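Local coordinates for regulator of G-protein signalling 3 isoform 1 (Homo sapiens, PDB 2F5Y), which probably regulates G-protein signalling and carries a PDZ domain, a fold that generally recognises the C-terminal tails of partner proteins, at residues L49-R54 and S73-L78. Residues are numbered along the deposited sequence; the frame is centred on the assembly and turned at random. Where two conformers were deposited one is given.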
loop_
_atom_site.group_PDB
_atom_site.type_symbol
_atom_site.label_atom_id
_atom_site.label_comp_id
_atom_site.label_asym_id
_atom_site.label_seq_id
_atom_site.Cartn_x
_atom_site.Cartn_y
_atom_site.Cartn_z
ATOM N N LEU A 49 4.026 1.768 -6.393
ATOM C CA LEU A 49 4.067 2.189 -7.781
ATOM C C LEU A 49 2.676 2.379 -8.353
ATOM O O LEU A 49 2.466 3.258 -9.181
ATOM C CB LEU A 49 4.852 1.167 -8.603
ATOM C CG LEU A 49 6.237 0.804 -8.049
ATOM C CD1 LEU A 49 6.850 -0.336 -8.877
ATOM C CD2 LEU A 49 7.169 2.040 -7.981
ATOM N N GLN A 50 1.735 1.549 -7.916
ATOM C CA GLN A 50 0.374 1.531 -8.452
ATOM C C GLN A 50 -0.642 1.167 -7.375
ATOM O O GLN A 50 -0.391 0.291 -6.528
ATOM C CB GLN A 50 0.252 0.522 -9.599
ATOM C CG GLN A 50 -0.966 0.741 -10.488
ATOM C CD GLN A 50 -0.872 0.006 -11.808
ATOM O OE1 GLN A 50 -1.249 -1.155 -11.903
ATOM N NE2 GLN A 50 -0.380 0.687 -12.841
ATOM N N LEU A 51 -1.782 1.859 -7.423
ATOM C CA LEU A 51 -2.945 1.562 -6.606
ATOM C C LEU A 51 -4.119 1.274 -7.555
ATOM O O LEU A 51 -4.561 2.151 -8.297
ATOM C CB LEU A 51 -3.278 2.755 -5.716
ATOM C CG LEU A 51 -4.625 2.694 -5.010
ATOM C CD1 LEU A 51 -4.536 1.667 -3.923
ATOM C CD2 LEU A 51 -5.001 4.056 -4.459
ATOM N N ASN A 52 -4.617 0.046 -7.517
ATOM C CA ASN A 52 -5.682 -0.388 -8.437
ATOM C C ASN A 52 -5.263 -0.104 -9.890
ATOM O O ASN A 52 -4.190 -0.540 -10.291
ATOM C CB ASN A 52 -7.035 0.217 -8.003
ATOM C CG ASN A 52 -7.448 -0.258 -6.592
ATOM O OD1 ASN A 52 -6.999 -1.312 -6.131
ATOM N ND2 ASN A 52 -8.271 0.527 -5.901
ATOM N N GLU A 53 -6.051 0.627 -10.672
ATOM C CA GLU A 53 -5.671 0.873 -12.071
ATOM C C GLU A 53 -4.651 2.014 -12.243
ATOM O O GLU A 53 -4.026 2.133 -13.299
ATOM C CB GLU A 53 -6.919 1.171 -12.922
ATOM N N ARG A 54 -4.454 2.804 -11.190
ATOM C CA ARG A 54 -3.758 4.083 -11.303
ATOM C C ARG A 54 -2.303 4.066 -10.842
ATOM O O ARG A 54 -2.017 3.754 -9.695
ATOM C CB ARG A 54 -4.531 5.142 -10.521
ATOM C CG ARG A 54 -5.939 5.340 -11.068
ATOM C CD ARG A 54 -6.509 6.689 -10.696
ATOM N NE ARG A 54 -7.084 6.701 -9.356
ATOM C CZ ARG A 54 -7.432 7.803 -8.697
ATOM N NH1 ARG A 54 -7.950 7.690 -7.488
ATOM N NH2 ARG A 54 -7.266 9.015 -9.233
ATOM N N SER A 73 -13.725 -2.017 -1.198
ATOM C CA SER A 73 -13.707 -3.443 -0.882
ATOM C C SER A 73 -12.304 -4.003 -0.727
ATOM O O SER A 73 -12.024 -4.775 0.197
ATOM C CB SER A 73 -14.470 -4.203 -1.973
ATOM O OG SER A 73 -15.782 -3.671 -2.138
ATOM N N GLU A 74 -11.430 -3.617 -1.648
ATOM C CA GLU A 74 -10.037 -4.021 -1.599
ATOM C C GLU A 74 -9.165 -3.115 -2.444
ATOM O O GLU A 74 -9.631 -2.506 -3.417
ATOM C CB GLU A 74 -9.876 -5.460 -2.100
ATOM C CG GLU A 74 -9.973 -5.625 -3.605
ATOM C CD GLU A 74 -9.806 -7.072 -4.043
ATOM O OE1 GLU A 74 -9.849 -7.962 -3.170
ATOM O OE2 GLU A 74 -9.636 -7.316 -5.259
ATOM N N ILE A 75 -7.890 -3.053 -2.068
ATOM C CA ILE A 75 -6.892 -2.381 -2.865
ATOM C C ILE A 75 -5.973 -3.444 -3.449
ATOM O O ILE A 75 -5.738 -4.486 -2.843
ATOM C CB ILE A 75 -6.063 -1.345 -2.054
ATOM C CG1 ILE A 75 -5.402 -1.985 -0.827
ATOM C CG2 ILE A 75 -6.936 -0.160 -1.644
ATOM C CD1 ILE A 75 -4.385 -1.056 -0.110
ATOM N N ILE A 76 -5.488 -3.182 -4.655
ATOM C CA ILE A 76 -4.437 -3.981 -5.259
ATOM C C ILE A 76 -3.291 -3.017 -5.455
ATOM O O ILE A 76 -3.420 -2.051 -6.207
ATOM C CB ILE A 76 -4.848 -4.561 -6.610
ATOM C CG1 ILE A 76 -6.174 -5.304 -6.485
ATOM C CG2 ILE A 76 -3.749 -5.493 -7.134
ATOM C CD1 ILE A 76 -6.878 -5.511 -7.825
ATOM N N LEU A 77 -2.195 -3.247 -4.739
ATOM C CA LEU A 77 -1.021 -2.394 -4.842
ATOM C C LEU A 77 0.045 -3.138 -5.593
ATOM O O LEU A 77 0.284 -4.306 -5.321
ATOM C CB LEU A 77 -0.453 -2.072 -3.472
ATOM C CG LEU A 77 -1.309 -1.339 -2.460
ATOM C CD1 LEU A 77 -0.479 -1.214 -1.153
ATOM C CD2 LEU A 77 -1.734 0.032 -3.009
ATOM N N LEU A 78 0.681 -2.465 -6.543
ATOM C CA LEU A 78 1.901 -2.972 -7.106
ATOM C C LEU A 78 3.054 -2.273 -6.381
ATOM O O LEU A 78 3.146 -1.051 -6.380
ATOM C CB LEU A 78 1.962 -2.718 -8.602
ATOM C CG LEU A 78 3.170 -3.397 -9.232
ATOM C CD1 LEU A 78 2.895 -4.883 -9.392
ATOM C CD2 LEU A 78 3.489 -2.740 -10.541
HETATM O O HOH W 1 -2.665 -2.193 -8.756
#
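Asn52 grips Ile76 twice: its backbone N donates to Ile76 O at 2.7 Å, and its amide oxygen OD1 takes the N-H of Ile76 at 2.8 Å. The second bond is nearly straight, with 162° at the hydrogen, and meets OD1 almost head-on. With CG anti to the carbonyl carbon (chi1 -62°), the Asn52 amide reaches over to the neighbouring strand and continues the pairing where the backbone of 49-51 turns off. A water donates to both Asn52 O and Ile76 O, bridging the same pair, so Ile76 O accepts from a backbone N-H and from solvent.

Further along, Leu78 N donates to Gln50 O at 3.0 Å, while Leu78 O receives Leu49 N and, weakly, Gln50 N, the doubled pairing of a classic beta bulge. CB of Gln50 lies 3.8 Å from CB of Leu78 on one face of the sheet. On the other, the Leu51 side chain crosses those of Leu77 and Ile75 obliquely, its CD1 touching CD2 of Leu77 and lying 3.8 Å from CG2 of Ile75. Phe18 touches Ile75 and Leu77 on this buried face, where Leu42 also meets Leu77.

Asn52 occupies the second position of a type II' turn, Leu51 to Arg54, closed by mutual backbone bonds between its end residues. Strand 74-81 is itself an inner strand of the PDZ sheet, between 47-51 and 3-10, pairing with the latter through Ile75-Ile9 and Leu77-Ile7. The amide of Asn52 thus substitutes for a backbone carbonyl, tying the hairpin turn to strand 74-81 and satisfying the Ile76 N-H just where strand 47-51 ends.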